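Local coordinates for protein CysE, serine acetyltransferase (Brucella abortus, PDB 4HZD) that probably transfers the acetyl group of acetyl-coenzyme A to serine in cysteine biosynthesis, as a hexameric left-handed beta-helical acetyltransferase, at residues Arg58-Leu63 against Val68-Leu73; Phe77-Glu82 against Ala127-Lys132. All coordinates share one frame; numbering follows the deposited sequence.

Interaction 1: residues Arg58-Leu63 against Val68-Leu73; sequences RIAERL and VSADIL. With MG (magnesium ion), chain E.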
loop_
_atom_site.group_PDB
_atom_site.type_symbol
_atom_site.label_atom_id
_atom_site.label_comp_id
_atom_site.label_asym_id
_atom_site.label_seq_id
_atom_site.Cartn_x
_atom_site.Cartn_y
_atom_site.Cartn_z
ATOM N N ARG A 58 -3.076 15.094 -8.607
ATOM C CA ARG A 58 -4.297 14.275 -8.670
ATOM C C ARG A 58 -4.152 13.088 -9.615
ATOM O O ARG A 58 -4.441 11.921 -9.242
ATOM C CB ARG A 58 -5.494 15.117 -9.108
ATOM C CG ARG A 58 -6.792 14.315 -9.158
ATOM C CD ARG A 58 -7.345 14.160 -7.742
ATOM N NE ARG A 58 -8.284 13.057 -7.562
ATOM C CZ ARG A 58 -7.981 11.892 -6.989
ATOM N NH1 ARG A 58 -6.742 11.644 -6.619
ATOM N NH2 ARG A 58 -8.919 10.957 -6.815
ATOM N N ILE A 59 -3.668 13.362 -10.826
ATOM C CA ILE A 59 -3.623 12.333 -11.837
ATOM C C ILE A 59 -2.566 11.289 -11.484
ATOM O O ILE A 59 -2.819 10.089 -11.615
ATOM C CB ILE A 59 -3.394 12.891 -13.249
ATOM C CG1 ILE A 59 -4.588 13.769 -13.669
ATOM C CG2 ILE A 59 -3.315 11.730 -14.219
ATOM C CD1 ILE A 59 -4.367 14.467 -14.981
ATOM N N ALA A 60 -1.396 11.754 -11.028
ATOM C CA ALA A 60 -0.353 10.857 -10.572
ATOM C C ALA A 60 -0.850 9.877 -9.488
ATOM O O ALA A 60 -0.540 8.684 -9.571
ATOM C CB ALA A 60 0.917 11.617 -10.153
ATOM N N GLU A 61 -1.644 10.372 -8.535
ATOM C CA GLU A 61 -2.169 9.568 -7.413
ATOM C C GLU A 61 -3.188 8.555 -7.900
ATOM O O GLU A 61 -3.239 7.436 -7.394
ATOM C CB GLU A 61 -2.829 10.440 -6.310
ATOM C CG GLU A 61 -1.848 11.285 -5.467
ATOM C CD GLU A 61 -0.729 10.473 -4.845
ATOM O OE1 GLU A 61 -1.028 9.578 -4.041
ATOM O OE2 GLU A 61 0.456 10.683 -5.198
ATOM N N ARG A 62 -4.007 8.940 -8.879
ATOM C CA ARG A 62 -4.973 7.994 -9.442
ATOM C C ARG A 62 -4.276 6.862 -10.210
ATOM O O ARG A 62 -4.660 5.696 -10.099
ATOM C CB ARG A 62 -6.004 8.735 -10.316
ATOM C CG ARG A 62 -6.787 9.820 -9.552
ATOM C CD ARG A 62 -8.080 10.148 -10.317
ATOM N NE ARG A 62 -9.061 9.113 -10.014
ATOM C CZ ARG A 62 -10.314 9.042 -10.488
ATOM N NH1 ARG A 62 -10.773 9.910 -11.380
ATOM N NH2 ARG A 62 -11.109 8.072 -10.064
ATOM N N LEU A 63 -3.220 7.195 -10.939
ATOM C CA LEU A 63 -2.523 6.188 -11.777
ATOM C C LEU A 63 -1.454 5.436 -10.998
ATOM O O LEU A 63 -1.041 4.333 -11.400
ATOM C CB LEU A 63 -1.872 6.892 -12.999
ATOM C CG LEU A 63 -2.803 7.678 -13.929
ATOM C CD1 LEU A 63 -1.997 8.530 -14.891
ATOM C CD2 LEU A 63 -3.735 6.710 -14.652
ATOM N N VAL A 68 4.694 1.289 -10.893
ATOM C CA VAL A 68 5.349 2.571 -11.194
ATOM C C VAL A 68 4.668 3.600 -10.272
ATOM O O VAL A 68 3.453 3.833 -10.392
ATOM C CB VAL A 68 5.160 3.081 -12.645
ATOM C CG1 VAL A 68 5.825 4.459 -12.796
ATOM C CG2 VAL A 68 5.651 2.097 -13.692
ATOM N N SER A 69 5.429 4.174 -9.336
ATOM C CA SER A 69 4.833 5.012 -8.287
ATOM C C SER A 69 4.192 6.307 -8.803
ATOM O O SER A 69 4.589 6.835 -9.817
ATOM C CB SER A 69 5.888 5.379 -7.226
ATOM O OG SER A 69 6.880 6.177 -7.857
ATOM N N ALA A 70 3.219 6.823 -8.062
ATOM C CA ALA A 70 2.726 8.168 -8.282
ATOM C C ALA A 70 3.858 9.143 -8.425
ATOM O O ALA A 70 3.794 9.973 -9.296
ATOM C CB ALA A 70 1.807 8.608 -7.147
ATOM N N ASP A 71 4.912 9.041 -7.603
ATOM C CA ASP A 71 6.029 9.978 -7.694
ATOM C C ASP A 71 6.724 10.020 -9.035
ATOM O O ASP A 71 7.040 11.101 -9.556
ATOM C CB ASP A 71 7.078 9.663 -6.590
ATOM C CG ASP A 71 6.463 9.738 -5.232
ATOM O OD1 ASP A 71 6.489 10.847 -4.622
ATOM O OD2 ASP A 71 5.877 8.710 -4.827
ATOM N N ILE A 72 7.033 8.853 -9.576
ATOM C CA ILE A 72 7.646 8.770 -10.890
ATOM C C ILE A 72 6.732 9.380 -11.931
ATOM O O ILE A 72 7.186 10.162 -12.797
ATOM C CB ILE A 72 7.994 7.304 -11.269
ATOM C CG1 ILE A 72 9.174 6.830 -10.372
ATOM C CG2 ILE A 72 8.329 7.209 -12.759
ATOM C CD1 ILE A 72 9.250 5.313 -10.179
ATOM N N LEU A 73 5.440 9.077 -11.822
ATOM C CA LEU A 73 4.453 9.674 -12.751
ATOM C C LEU A 73 4.408 11.203 -12.601
ATOM O O LEU A 73 4.394 11.912 -13.594
ATOM C CB LEU A 73 3.063 9.061 -12.568
ATOM C CG LEU A 73 2.936 7.551 -12.757
ATOM C CD1 LEU A 73 1.489 7.084 -12.583
ATOM C CD2 LEU A 73 3.415 7.249 -14.161
HETATM MG MG MG E . 4.078 8.507 -3.280
HETATM O O HOH W 1 2.976 10.529 -4.480
HETATM O O HOH W 2 1.417 3.429 -12.148
HETATM O O HOH W 3 2.926 9.001 -1.612
#
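Ala60 and Ala70 meet backbone against backbone, their CA atoms only 4.7 Å apart, where helix 51-63 comes down to the start of helix 70-83. Each methyl sits against the other residue's carbonyl: Ala60 CB is 3.4 Å from Ala70 O, and Ala70 CB lies equally near Ala60 O. Ala70 CA also makes a CA-H...O contact to Ala60 O, bent at the hydrogen (128°). Beside this polar-edged patch, the CD1 branch of Leu73 pushes against Leu63 CB at 3.4 Å, tight for two carbons. Flanking the alanines on another side is Glu61. With CG beside its own backbone N and the chain bent at chi2 (-54°), its carboxylate swings back across the gap, and OE2 comes to rest 3.2 Å from Ala70 CB.

That same OE2 accepts a 2.6 Å hydrogen bond from a water that also reaches a magnesium ion; Asp71 OD2, from the other helix, binds the metal directly at 2.4 Å. Asp71 OD1 meanwhile makes a salt bridge with Arg74. At the far end a second water donates to both Leu63 O and Val68 O, closing the turn between the helices, and Ser69 OG, at the N-cap of helix 70-83, accepts from Ile72 N at 3.2 Å. Arg58 makes a salt bridge to Asp67 of a neighbouring subunit, so this hairpin lies at a subunit interface. No direct hydrogen bond crosses between the segments: small side chains allow the close approach, while water and magnesium carry the polar link and probably ease the proximity of the Glu61 and Asp71 carboxylates.

Interaction 2: residues Phe77-Glu82 against Ala127-Lys132; sequences FDTMLE and AHWLYK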
loop_
_atom_site.group_PDB
_atom_site.type_symbol
_atom_site.label_atom_id
_atom_site.label_comp_id
_atom_site.label_asym_id
_atom_site.label_seq_id
_atom_site.Cartn_x
_atom_site.Cartn_y
_atom_site.Cartn_z
ATOM N N PHE A 77 5.241 13.881 -15.524
ATOM C CA PHE A 77 4.378 15.064 -15.733
ATOM C C PHE A 77 5.097 16.428 -15.640
ATOM O O PHE A 77 4.944 17.256 -16.536
ATOM C CB PHE A 77 3.216 15.073 -14.745
ATOM C CG PHE A 77 1.891 14.733 -15.354
ATOM C CD1 PHE A 77 1.389 15.478 -16.418
ATOM C CD2 PHE A 77 1.129 13.675 -14.841
ATOM C CE1 PHE A 77 0.156 15.161 -16.991
ATOM C CE2 PHE A 77 -0.110 13.352 -15.407
ATOM C CZ PHE A 77 -0.589 14.104 -16.472
ATOM N N ASP A 78 5.869 16.663 -14.569
ATOM C CA ASP A 78 6.676 17.888 -14.424
ATOM C C ASP A 78 7.570 18.138 -15.651
ATOM O O ASP A 78 7.681 19.267 -16.097
ATOM C CB ASP A 78 7.624 17.817 -13.207
ATOM C CG ASP A 78 6.905 17.842 -11.854
ATOM O OD1 ASP A 78 5.859 18.501 -11.717
ATOM O OD2 ASP A 78 7.441 17.241 -10.890
ATOM N N THR A 79 8.249 17.090 -16.133
ATOM C CA THR A 79 9.106 17.132 -17.321
ATOM C C THR A 79 8.296 17.540 -18.590
ATOM O O THR A 79 8.730 18.414 -19.367
ATOM C CB THR A 79 9.843 15.771 -17.548
ATOM O OG1 THR A 79 10.751 15.547 -16.458
ATOM C CG2 THR A 79 10.680 15.826 -18.779
ATOM N N MET A 80 7.112 16.929 -18.763
ATOM C CA MET A 80 6.195 17.292 -19.849
ATOM C C MET A 80 5.804 18.793 -19.810
ATOM O O MET A 80 5.929 19.484 -20.805
ATOM C CB MET A 80 4.981 16.363 -19.865
ATOM C CG MET A 80 4.103 16.516 -21.102
ATOM S SD MET A 80 2.830 17.736 -20.788
ATOM C CE MET A 80 1.606 16.612 -20.101
ATOM N N LEU A 81 5.393 19.302 -18.656
ATOM C CA LEU A 81 5.029 20.722 -18.544
ATOM C C LEU A 81 6.200 21.654 -18.890
ATOM O O LEU A 81 6.042 22.641 -19.615
ATOM C CB LEU A 81 4.524 21.023 -17.137
ATOM C CG LEU A 81 4.283 22.481 -16.761
ATOM C CD1 LEU A 81 3.250 23.110 -17.699
ATOM C CD2 LEU A 81 3.906 22.608 -15.277
ATOM N N GLU A 82 7.383 21.324 -18.384
ATOM C CA GLU A 82 8.586 22.096 -18.670
ATOM C C GLU A 82 8.877 22.136 -20.162
ATOM O O GLU A 82 9.204 23.194 -20.680
ATOM C CB GLU A 82 9.767 21.546 -17.872
ATOM C CG GLU A 82 11.023 22.407 -17.883
ATOM C CD GLU A 82 12.183 21.708 -17.181
ATOM O OE1 GLU A 82 12.072 20.478 -16.904
ATOM O OE2 GLU A 82 13.203 22.375 -16.902
ATOM N N ALA A 127 1.280 10.821 -22.189
ATOM C CA ALA A 127 1.651 9.651 -22.995
ATOM C C ALA A 127 2.087 10.009 -24.427
ATOM O O ALA A 127 3.031 9.424 -24.987
ATOM C CB ALA A 127 0.491 8.640 -23.008
ATOM N N HIS A 128 1.386 10.961 -25.020
ATOM C CA HIS A 128 1.616 11.384 -26.415
ATOM C C HIS A 128 2.991 12.031 -26.554
ATOM O O HIS A 128 3.762 11.710 -27.458
ATOM C CB HIS A 128 0.495 12.339 -26.879
ATOM C CG HIS A 128 0.641 12.805 -28.321
ATOM N ND1 HIS A 128 0.405 11.992 -29.385
ATOM C CD2 HIS A 128 1.007 14.059 -28.856
ATOM C CE1 HIS A 128 0.620 12.683 -30.531
ATOM N NE2 HIS A 128 0.986 13.944 -30.204
ATOM N N TRP A 129 3.282 12.959 -25.660
ATOM C CA TRP A 129 4.606 13.572 -25.585
ATOM C C TRP A 129 5.741 12.529 -25.415
ATOM O O TRP A 129 6.765 12.533 -26.161
ATOM C CB TRP A 129 4.595 14.622 -24.462
ATOM C CG TRP A 129 5.920 15.325 -24.313
ATOM C CD1 TRP A 129 6.538 16.199 -25.219
ATOM C CD2 TRP A 129 6.886 15.161 -23.226
ATOM N NE1 TRP A 129 7.764 16.599 -24.738
ATOM C CE2 TRP A 129 8.034 16.008 -23.561
ATOM C CE3 TRP A 129 6.914 14.420 -22.044
ATOM C CZ2 TRP A 129 9.135 16.094 -22.733
ATOM C CZ3 TRP A 129 8.020 14.529 -21.207
ATOM C CH2 TRP A 129 9.103 15.351 -21.543
ATOM N N LEU A 130 5.577 11.638 -24.423
ATOM C CA LEU A 130 6.545 10.553 -24.171
ATOM C C LEU A 130 6.770 9.720 -25.426
ATOM O O LEU A 130 7.912 9.395 -25.757
ATOM C CB LEU A 130 6.061 9.634 -23.011
ATOM C CG LEU A 130 6.100 10.363 -21.664
ATOM C CD1 LEU A 130 5.506 9.505 -20.571
ATOM C CD2 LEU A 130 7.525 10.749 -21.276
ATOM N N TYR A 131 5.673 9.382 -26.119
ATOM C CA TYR A 131 5.722 8.528 -27.321
ATOM C C TYR A 131 6.564 9.224 -28.403
ATOM O O TYR A 131 7.465 8.606 -28.977
ATOM C CB TYR A 131 4.304 8.217 -27.807
ATOM C CG TYR A 131 4.162 7.220 -28.949
ATOM C CD1 TYR A 131 4.240 5.844 -28.725
ATOM C CD2 TYR A 131 3.944 7.660 -30.258
ATOM C CE1 TYR A 131 4.102 4.947 -29.766
ATOM C CE2 TYR A 131 3.788 6.759 -31.314
ATOM C CZ TYR A 131 3.867 5.410 -31.060
ATOM O OH TYR A 131 3.673 4.514 -32.104
ATOM N N LYS A 132 6.331 10.521 -28.593
ATOM C CA LYS A 132 7.083 11.316 -29.600
ATOM C C LYS A 132 8.557 11.449 -29.211
ATOM O O LYS A 132 9.413 11.674 -30.065
ATOM C CB LYS A 132 6.488 12.729 -29.766
ATOM C CG LYS A 132 5.151 12.812 -30.485
ATOM C CD LYS A 132 4.341 14.056 -30.076
ATOM C CE LYS A 132 5.129 15.159 -29.330
ATOM N NZ LYS A 132 4.324 16.341 -28.819
#
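Trp129 lays its indole against Met80 and Thr79, joining helix 116-132 to helix 70-83 as a helix-on-helix packing within the all-alpha N-terminal part of the chain. The buried part of the contact is Met80, on one ring face. Met80 CA stands over the six-membered ring in a CH-pi contact, 3.7 Å from its centroid and 18° off the normal, displaced toward the rim. Met80 CB and CG continue above the plane just outside the ring, alongside CE3 and CD2, with Met80 CB 3.5 Å from Trp129 CE3. Trp129 gets this far because CG is set anti to its backbone N (chi1 -179°), sending the indole straight across to the neighbouring helix; the Met80 side chain, bent at chi2 and chi3, runs past it in the opposite direction and carries its thioether away. The indole thus fills the space between backbones whose nearest CA atoms, those of Met80 and Trp129, are 7.0 Å apart. Ala83 and Asn84 also pack on the Trp129 side chain, and deeper in, Leu130 turns to Phe138 and Leu142 of helix 136-149.

The solvent side differs in burial, not in closeness: Thr79 and Trp129 are both partly exposed. There the threonine methyl meets the ring edge near its plane, in the closest approach of the two segments, with Thr79 CG2 3.2 Å from Trp129 CH2.

Both interactions use helix 70-83, its first turns in 58-63 against 68-73 and its later turns in 77-82 against 127-132. Interaction 1 is fully buried, joins helices adjacent in sequence, and has other subunits around it; interaction 2 bridges helices far apart in sequence, is only partly buried, and is touched by no other chain. Their chemistry differs accordingly: small side chains, carbonyl edges, waters and a magnesium ion in the first, a single large aromatic ring in the second. Their centres lie about 14 Å apart, and they touch directly where Ile59 CG2 packs 3.8 Å from Phe77 CE2, on the side of helix 70-83 facing helix 51-63.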